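BIFUNCTIONAL PROTEIN Proline utilization A (PutA) (Corynebacterium freiburgense, PDB 5UX5) probably oxidises proline to glutamate in two steps, through an FAD-dependent proline dehydrogenase and an NAD-dependent aldehyde dehydrogenase joined in one polypeptide. Local coordinates at residues 153-167 with 183-196. Sequence-based numbering, arbitrary orientation.
Sequences NVNLLGEAVLGDGEA and VDYVSIKATSVVAQ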
ATOM      1  N   ASN A 153     -13.027   4.715  33.541  1.00 44.80           N
ATOM      2  CA  ASN A 153     -12.001   5.049  32.555  1.00 42.71           C
ATOM      3  C   ASN A 153     -12.698   5.846  31.454  1.00 42.77           C
ATOM      4  O   ASN A 153     -13.438   5.290  30.641  1.00 49.97           O
ATOM      5  CB  ASN A 153     -11.324   3.785  32.019  1.00 36.54           C
ATOM      6  CG  ASN A 153     -10.348   4.051  30.856  1.00 39.26           C
ATOM      7  OD1 ASN A 153      -9.828   3.113  30.256  1.00 46.78           O
ATOM      8  ND2 ASN A 153     -10.082   5.306  30.560  1.00 40.45           N
ATOM      9  N   VAL A 154     -12.481   7.148  31.444  1.00 35.30           N
ATOM     10  CA  VAL A 154     -13.101   8.015  30.455  1.00 34.84           C
ATOM     11  C   VAL A 154     -12.200   8.066  29.227  1.00 39.01           C
ATOM     12  O   VAL A 154     -11.013   8.403  29.321  1.00 37.96           O
ATOM     13  CB  VAL A 154     -13.367   9.405  31.044  1.00 38.57           C
ATOM     14  CG1 VAL A 154     -14.072  10.299  30.044  1.00 46.46           C
ATOM     15  CG2 VAL A 154     -14.233   9.250  32.284  1.00 36.78           C
ATOM     16  N   ASN A 155     -12.761   7.695  28.079  1.00 38.81           N
ATOM     17  CA  ASN A 155     -12.032   7.576  26.819  1.00 42.00           C
ATOM     18  C   ASN A 155     -12.777   8.364  25.753  1.00 40.63           C
ATOM     19  O   ASN A 155     -13.956   8.097  25.490  1.00 40.86           O
ATOM     20  CB  ASN A 155     -11.904   6.089  26.433  1.00 41.91           C
ATOM     21  CG  ASN A 155     -11.109   5.845  25.145  1.00 43.90           C
ATOM     22  OD1 ASN A 155     -11.535   5.069  24.298  1.00 46.08           O
ATOM     23  ND2 ASN A 155      -9.952   6.477  25.010  1.00 44.55           N
ATOM     24  N   LEU A 156     -12.091   9.315  25.127  1.00 40.05           N
ATOM     25  CA  LEU A 156     -12.719  10.198  24.153  1.00 43.05           C
ATOM     26  C   LEU A 156     -12.635   9.581  22.756  1.00 47.55           C
ATOM     27  O   LEU A 156     -11.537   9.332  22.241  1.00 49.54           O
ATOM     28  CB  LEU A 156     -12.068  11.577  24.184  1.00 34.32           C
ATOM     29  CG  LEU A 156     -12.687  12.560  23.177  1.00 42.49           C
ATOM     30  CD1 LEU A 156     -14.132  12.879  23.528  1.00 37.58           C
ATOM     31  CD2 LEU A 156     -11.871  13.847  23.083  1.00 43.69           C
ATOM     32  N   LEU A 157     -13.789   9.310  22.158  1.00 44.63           N
ATOM     33  CA  LEU A 157     -13.868   8.823  20.788  1.00 38.57           C
ATOM     34  C   LEU A 157     -14.218   9.966  19.834  1.00 45.93           C
ATOM     35  O   LEU A 157     -14.602  11.062  20.252  1.00 46.72           O
ATOM     36  CB  LEU A 157     -14.900   7.699  20.685  1.00 34.71           C
ATOM     37  CG  LEU A 157     -14.697   6.526  21.655  1.00 36.29           C
ATOM     38  CD1 LEU A 157     -15.859   5.518  21.560  1.00 34.28           C
ATOM     39  CD2 LEU A 157     -13.347   5.844  21.472  1.00 30.90           C
ATOM     40  N   GLY A 158     -14.104   9.710  18.535  1.00 46.96           N
ATOM     41  CA  GLY A 158     -14.542  10.733  17.602  1.00 52.29           C
ATOM     42  C   GLY A 158     -14.047  10.491  16.191  1.00 57.81           C
ATOM     43  O   GLY A 158     -13.717   9.368  15.820  1.00 57.67           O
ATOM     44  N   GLU A 159     -14.054  11.578  15.412  1.00 63.49           N
ATOM     45  CA  GLU A 159     -13.661  11.576  14.003  1.00 63.82           C
ATOM     46  C   GLU A 159     -12.268  10.978  13.829  1.00 51.06           C
ATOM     47  O   GLU A 159     -11.387  11.155  14.674  1.00 57.03           O
ATOM     48  CB  GLU A 159     -13.697  13.022  13.461  1.00 71.64           C
ATOM     49  CG  GLU A 159     -14.192  13.242  12.016  1.00 77.91           C
ATOM     50  CD  GLU A 159     -14.330  14.736  11.654  1.00 92.94           C
ATOM     51  OE1 GLU A 159     -13.646  15.600  12.258  1.00 98.43           O
ATOM     52  OE2 GLU A 159     -15.137  15.059  10.759  1.00 98.43           O
ATOM     53  N   ALA A 160     -12.059  10.286  12.711  1.00 44.29           N
ATOM     54  CA  ALA A 160     -10.757   9.683  12.447  1.00 36.03           C
ATOM     55  C   ALA A 160      -9.673  10.747  12.513  1.00 36.05           C
ATOM     56  O   ALA A 160      -9.845  11.859  12.010  1.00 41.37           O
ATOM     57  CB  ALA A 160     -10.729   9.016  11.074  1.00 29.12           C
ATOM     58  N   VAL A 161      -8.566  10.415  13.168  1.00 32.64           N
ATOM     59  CA  VAL A 161      -7.483  11.374  13.381  1.00 29.82           C
ATOM     60  C   VAL A 161      -6.541  11.262  12.184  1.00 32.69           C
ATOM     61  O   VAL A 161      -5.523  10.568  12.220  1.00 42.40           O
ATOM     62  CB  VAL A 161      -6.771  11.161  14.713  1.00 35.73           C
ATOM     63  CG1 VAL A 161      -5.760  12.275  14.940  1.00 40.50           C
ATOM     64  CG2 VAL A 161      -7.770  11.112  15.844  1.00 30.21           C
ATOM     65  N   LEU A 162      -6.882  11.992  11.116  1.00 33.61           N
ATOM     66  CA  LEU A 162      -6.090  12.062   9.897  1.00 32.43           C
ATOM     67  C   LEU A 162      -5.216  13.306   9.803  1.00 35.46           C
ATOM     68  O   LEU A 162      -4.267  13.309   9.014  1.00 34.83           O
ATOM     69  CB  LEU A 162      -7.013  11.984   8.678  1.00 29.43           C
ATOM     70  CG  LEU A 162      -7.843  10.692   8.751  1.00 37.64           C
ATOM     71  CD1 LEU A 162      -8.856  10.540   7.629  1.00 40.41           C
ATOM     72  CD2 LEU A 162      -6.939   9.490   8.786  1.00 34.90           C
ATOM     73  N   GLY A 163      -5.484  14.351  10.601  1.00 41.01           N
ATOM     74  CA  GLY A 163      -4.703  15.571  10.533  1.00 43.43           C
ATOM     75  C   GLY A 163      -4.420  16.160  11.903  1.00 39.43           C
ATOM     76  O   GLY A 163      -4.945  15.704  12.917  1.00 37.65           O
ATOM     77  N   ASP A 164      -3.577  17.193  11.921  1.00 42.88           N
ATOM     78  CA  ASP A 164      -3.252  17.828  13.198  1.00 39.83           C
ATOM     79  C   ASP A 164      -4.450  18.539  13.814  1.00 39.22           C
ATOM     80  O   ASP A 164      -4.484  18.737  15.030  1.00 42.28           O
ATOM     81  CB  ASP A 164      -2.099  18.819  13.046  1.00 42.20           C
ATOM     82  CG  ASP A 164      -0.740  18.134  12.919  1.00 56.30           C
ATOM     83  OD1 ASP A 164      -0.518  17.033  13.516  1.00 53.22           O
ATOM     84  OD2 ASP A 164       0.109  18.729  12.207  1.00 62.41           O
ATOM     85  N   GLY A 165      -5.420  18.950  13.002  1.00 47.49           N
ATOM     86  CA  GLY A 165      -6.617  19.617  13.492  1.00 37.00           C
ATOM     87  C   GLY A 165      -7.401  18.728  14.430  1.00 45.31           C
ATOM     88  O   GLY A 165      -7.669  19.102  15.572  1.00 45.85           O
ATOM     89  N   GLU A 166      -7.811  17.556  13.952  1.00 46.98           N
ATOM     90  CA  GLU A 166      -8.532  16.642  14.819  1.00 42.84           C
ATOM     91  C   GLU A 166      -7.651  16.092  15.925  1.00 42.86           C
ATOM     92  O   GLU A 166      -8.151  15.789  17.010  1.00 51.94           O
ATOM     93  CB  GLU A 166      -9.125  15.508  14.005  1.00 47.91           C
ATOM     94  CG  GLU A 166      -9.952  14.533  14.813  1.00 52.20           C
ATOM     95  CD  GLU A 166     -11.151  15.145  15.512  1.00 54.46           C
ATOM     96  OE1 GLU A 166     -11.710  16.169  15.016  1.00 42.84           O
ATOM     97  OE2 GLU A 166     -11.552  14.529  16.540  1.00 52.65           O
ATOM     98  N   ALA A 167      -6.347  15.962  15.689  1.00 40.09           N
ATOM     99  CA  ALA A 167      -5.467  15.478  16.750  1.00 35.81           C
ATOM    100  C   ALA A 167      -5.438  16.452  17.920  1.00 46.15           C
ATOM    101  O   ALA A 167      -5.390  16.045  19.091  1.00 48.70           O
ATOM    102  CB  ALA A 167      -4.065  15.259  16.205  1.00 32.73           C
ATOM    103  N   VAL A 183     -13.657  13.221  37.549  1.00 41.26           N
ATOM    104  CA  VAL A 183     -12.989  12.304  36.631  1.00 41.60           C
ATOM    105  C   VAL A 183     -11.657  11.880  37.242  1.00 51.58           C
ATOM    106  O   VAL A 183     -10.785  12.721  37.496  1.00 39.77           O
ATOM    107  CB  VAL A 183     -12.783  12.960  35.251  1.00 43.79           C
ATOM    108  CG1 VAL A 183     -11.910  12.100  34.340  1.00 38.32           C
ATOM    109  CG2 VAL A 183     -14.111  13.225  34.582  1.00 40.17           C
ATOM    110  N   ASP A 184     -11.481  10.562  37.417  1.00 56.63           N
ATOM    111  CA  ASP A 184     -10.283   9.979  38.016  1.00 49.93           C
ATOM    112  C   ASP A 184      -9.295   9.444  37.000  1.00 40.09           C
ATOM    113  O   ASP A 184      -8.138   9.210  37.352  1.00 39.18           O
ATOM    114  CB  ASP A 184     -10.614   8.778  38.917  1.00 54.12           C
ATOM    115  CG  ASP A 184     -11.661   9.064  39.963  1.00 53.66           C
ATOM    116  OD1 ASP A 184     -11.688  10.176  40.523  1.00 49.15           O
ATOM    117  OD2 ASP A 184     -12.444   8.124  40.242  1.00 59.67           O
ATOM    118  N   TYR A 185      -9.727   9.185  35.775  1.00 36.48           N
ATOM    119  CA  TYR A 185      -8.969   8.294  34.904  1.00 35.40           C
ATOM    120  C   TYR A 185      -9.333   8.602  33.463  1.00 34.99           C
ATOM    121  O   TYR A 185     -10.493   8.436  33.071  1.00 36.83           O
ATOM    122  CB  TYR A 185      -9.306   6.862  35.267  1.00 34.99           C
ATOM    123  CG  TYR A 185      -8.515   5.754  34.642  1.00 36.69           C
ATOM    124  CD1 TYR A 185      -8.278   5.703  33.265  1.00 34.02           C
ATOM    125  CD2 TYR A 185      -8.076   4.697  35.420  1.00 33.92           C
ATOM    126  CE1 TYR A 185      -7.574   4.639  32.691  1.00 35.08           C
ATOM    127  CE2 TYR A 185      -7.397   3.629  34.856  1.00 46.45           C
ATOM    128  CZ  TYR A 185      -7.142   3.603  33.494  1.00 40.29           C
ATOM    129  OH  TYR A 185      -6.456   2.535  32.958  1.00 46.66           O
ATOM    130  N   VAL A 186      -8.363   9.052  32.683  1.00 34.62           N
ATOM    131  CA  VAL A 186      -8.554   9.218  31.250  1.00 34.14           C
ATOM    132  C   VAL A 186      -7.540   8.341  30.539  1.00 33.14           C
ATOM    133  O   VAL A 186      -6.434   8.101  31.033  1.00 33.55           O
ATOM    134  CB  VAL A 186      -8.416  10.692  30.798  1.00 34.78           C
ATOM    135  CG1 VAL A 186      -9.460  11.554  31.484  1.00 35.91           C
ATOM    136  CG2 VAL A 186      -7.003  11.221  31.054  1.00 34.91           C
ATOM    137  N   SER A 187      -7.905   7.871  29.361  1.00 32.94           N
ATOM    138  CA  SER A 187      -6.944   7.124  28.571  1.00 33.58           C
ATOM    139  C   SER A 187      -7.017   7.632  27.140  1.00 31.28           C
ATOM    140  O   SER A 187      -8.079   8.044  26.678  1.00 36.20           O
ATOM    141  CB  SER A 187      -7.143   5.572  28.684  1.00 38.81           C
ATOM    142  OG  SER A 187      -8.472   5.131  28.495  1.00 46.13           O
ATOM    143  N   ILE A 188      -5.858   7.691  26.486  1.00 30.83           N
ATOM    144  CA  ILE A 188      -5.700   8.273  25.158  1.00 30.62           C
ATOM    145  C   ILE A 188      -4.583   7.522  24.425  1.00 42.42           C
ATOM    146  O   ILE A 188      -3.736   6.869  25.049  1.00 29.62           O
ATOM    147  CB  ILE A 188      -5.391   9.790  25.282  1.00 36.09           C
ATOM    148  CG1 ILE A 188      -5.480  10.500  23.920  1.00 41.04           C
ATOM    149  CG2 ILE A 188      -4.052  10.026  25.980  1.00 31.73           C
ATOM    150  CD1 ILE A 188      -5.250  11.977  23.980  1.00 32.45           C
ATOM    151  N   LYS A 189      -4.589   7.603  23.080  1.00 41.81           N
ATOM    152  CA  LYS A 189      -3.599   6.935  22.232  1.00 30.69           C
ATOM    153  C   LYS A 189      -2.674   7.949  21.575  1.00 32.25           C
ATOM    154  O   LYS A 189      -3.114   9.011  21.127  1.00 35.05           O
ATOM    155  CB  LYS A 189      -4.243   6.129  21.098  1.00 39.15           C
ATOM    156  CG  LYS A 189      -5.146   5.025  21.520  1.00 50.44           C
ATOM    157  CD  LYS A 189      -5.410   4.072  20.377  1.00 49.32           C
ATOM    158  CE  LYS A 189      -6.473   4.516  19.398  1.00 47.52           C
ATOM    159  NZ  LYS A 189      -6.845   3.312  18.538  1.00 55.12           N
ATOM    160  N   ALA A 190      -1.419   7.533  21.391  1.00 28.56           N
ATOM    161  CA  ALA A 190      -0.439   8.330  20.668  1.00 28.77           C
ATOM    162  C   ALA A 190      -0.969   8.772  19.320  1.00 38.92           C
ATOM    163  O   ALA A 190      -0.790   9.933  18.922  1.00 42.29           O
ATOM    164  CB  ALA A 190       0.848   7.528  20.467  1.00 28.36           C
ATOM    165  N   THR A 191      -1.635   7.872  18.599  1.00 34.10           N
ATOM    166  CA  THR A 191      -2.108   8.276  17.284  1.00 30.17           C
ATOM    167  C   THR A 191      -3.295   9.215  17.352  1.00 34.53           C
ATOM    168  O   THR A 191      -3.668   9.776  16.322  1.00 49.24           O
ATOM    169  CB  THR A 191      -2.497   7.071  16.466  1.00 26.85           C
ATOM    170  OG1 THR A 191      -3.680   6.500  17.026  1.00 38.81           O
ATOM    171  CG2 THR A 191      -1.422   6.086  16.549  1.00 27.12           C
ATOM    172  N   SER A 192      -3.891   9.415  18.522  1.00 36.32           N
ATOM    173  CA  SER A 192      -4.851  10.498  18.659  1.00 33.82           C
ATOM    174  C   SER A 192      -4.175  11.823  18.973  1.00 38.29           C
ATOM    175  O   SER A 192      -4.787  12.877  18.769  1.00 49.20           O
ATOM    176  CB  SER A 192      -5.851  10.190  19.770  1.00 34.69           C
ATOM    177  OG  SER A 192      -6.529   8.970  19.549  1.00 29.39           O
ATOM    178  N   VAL A 193      -2.926  11.791  19.446  1.00 32.45           N
ATOM    179  CA  VAL A 193      -2.220  13.013  19.817  1.00 31.63           C
ATOM    180  C   VAL A 193      -1.383  13.546  18.655  1.00 34.74           C
ATOM    181  O   VAL A 193      -1.226  14.765  18.508  1.00 43.42           O
ATOM    182  CB  VAL A 193      -1.380  12.759  21.078  1.00 31.80           C
ATOM    183  CG1 VAL A 193      -0.484  13.924  21.383  1.00 32.83           C
ATOM    184  CG2 VAL A 193      -2.295  12.498  22.256  1.00 31.99           C
ATOM    185  N   VAL A 194      -0.856  12.657  17.824  1.00 30.78           N
ATOM    186  CA  VAL A 194      -0.143  13.007  16.604  1.00 36.89           C
ATOM    187  C   VAL A 194      -0.832  12.286  15.439  1.00 37.83           C
ATOM    188  O   VAL A 194      -0.876  11.052  15.402  1.00 35.76           O
ATOM    189  CB  VAL A 194       1.343  12.618  16.687  1.00 35.23           C
ATOM    190  CG1 VAL A 194       2.025  12.821  15.343  1.00 34.50           C
ATOM    191  CG2 VAL A 194       2.033  13.427  17.742  1.00 45.17           C
ATOM    192  N   ALA A 195      -1.385  13.043  14.501  1.00 40.34           N
ATOM    193  CA  ALA A 195      -1.942  12.362  13.350  1.00 37.98           C
ATOM    194  C   ALA A 195      -0.827  12.003  12.386  1.00 38.78           C
ATOM    195  O   ALA A 195       0.232  12.632  12.381  1.00 37.72           O
ATOM    196  CB  ALA A 195      -2.978  13.218  12.641  1.00 43.86           C
ATOM    197  N   GLN A 196      -1.092  10.981  11.553  1.00 42.28           N
ATOM    198  CA  GLN A 196      -0.153  10.506  10.530  1.00 32.66           C
ATOM    199  C   GLN A 196       1.209  10.149  11.121  1.00 42.38           C
ATOM    200  O   GLN A 196       2.255  10.492  10.571  1.00 48.58           O
ATOM    201  CB  GLN A 196       0.005  11.545   9.417  1.00 31.79           C
ATOM    202  CG  GLN A 196      -1.261  11.792   8.586  1.00 39.37           C
ATOM    203  CD  GLN A 196      -1.152  12.974   7.616  1.00 41.70           C
ATOM    204  OE1 GLN A 196      -0.068  13.480   7.337  1.00 38.89           O
ATOM    205  NE2 GLN A 196      -2.288  13.400   7.086  1.00 52.40           N
TER
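N153 reaches over Y185 to S187 at the tight end of this contact. With CG anti to the backbone N (chi1 173°), its CB sits over one face of the Y185 ring, 4.1 Å from the centroid, in a CH-pi contact offset toward the rim. Amide and ring planes are inclined 41° to each other, and N153 ND2 donates to S187 OG (2.6 Å), which lies in the amide plane. On the backbone, V154 N donates to Y185 O (2.9 Å) and V154 O accepts from S187 N (3.2 Å). V154 and V186 turn to the face opposite N155 and S187, where V154 CG2 also packs on V183 CG1. One residue on, N155 ND2 bonds S187 O (3.0 Å) from above the carbonyl plane, while N155 OD1 is taken by Y399 OH. These neighbouring parallel strands, 151-157 and 185-189, belong to a beta-alpha-beta unit, with helix 164-178 between them, in the TIM-type barrel of the proline dehydrogenase family; the N153 side chain lies about 5 Å from the bound FAD. Beyond N155 the chains part, and they meet again where G163 takes the N-cap position of the helix. Here A195 CB packs against V161 CG1 (3.7 Å) and A167 CB, which lie on the same side of it, with G163 O close by. Between the two segments the edge at partly exposed L162 and Q196 is looser: Q196 NE2 makes a weak bond to L162 O (2.8 Å) and another to A747 O. Helices 706-718 and 740-750 pack against these side chains. D164 adds salt bridges to R212 and R752.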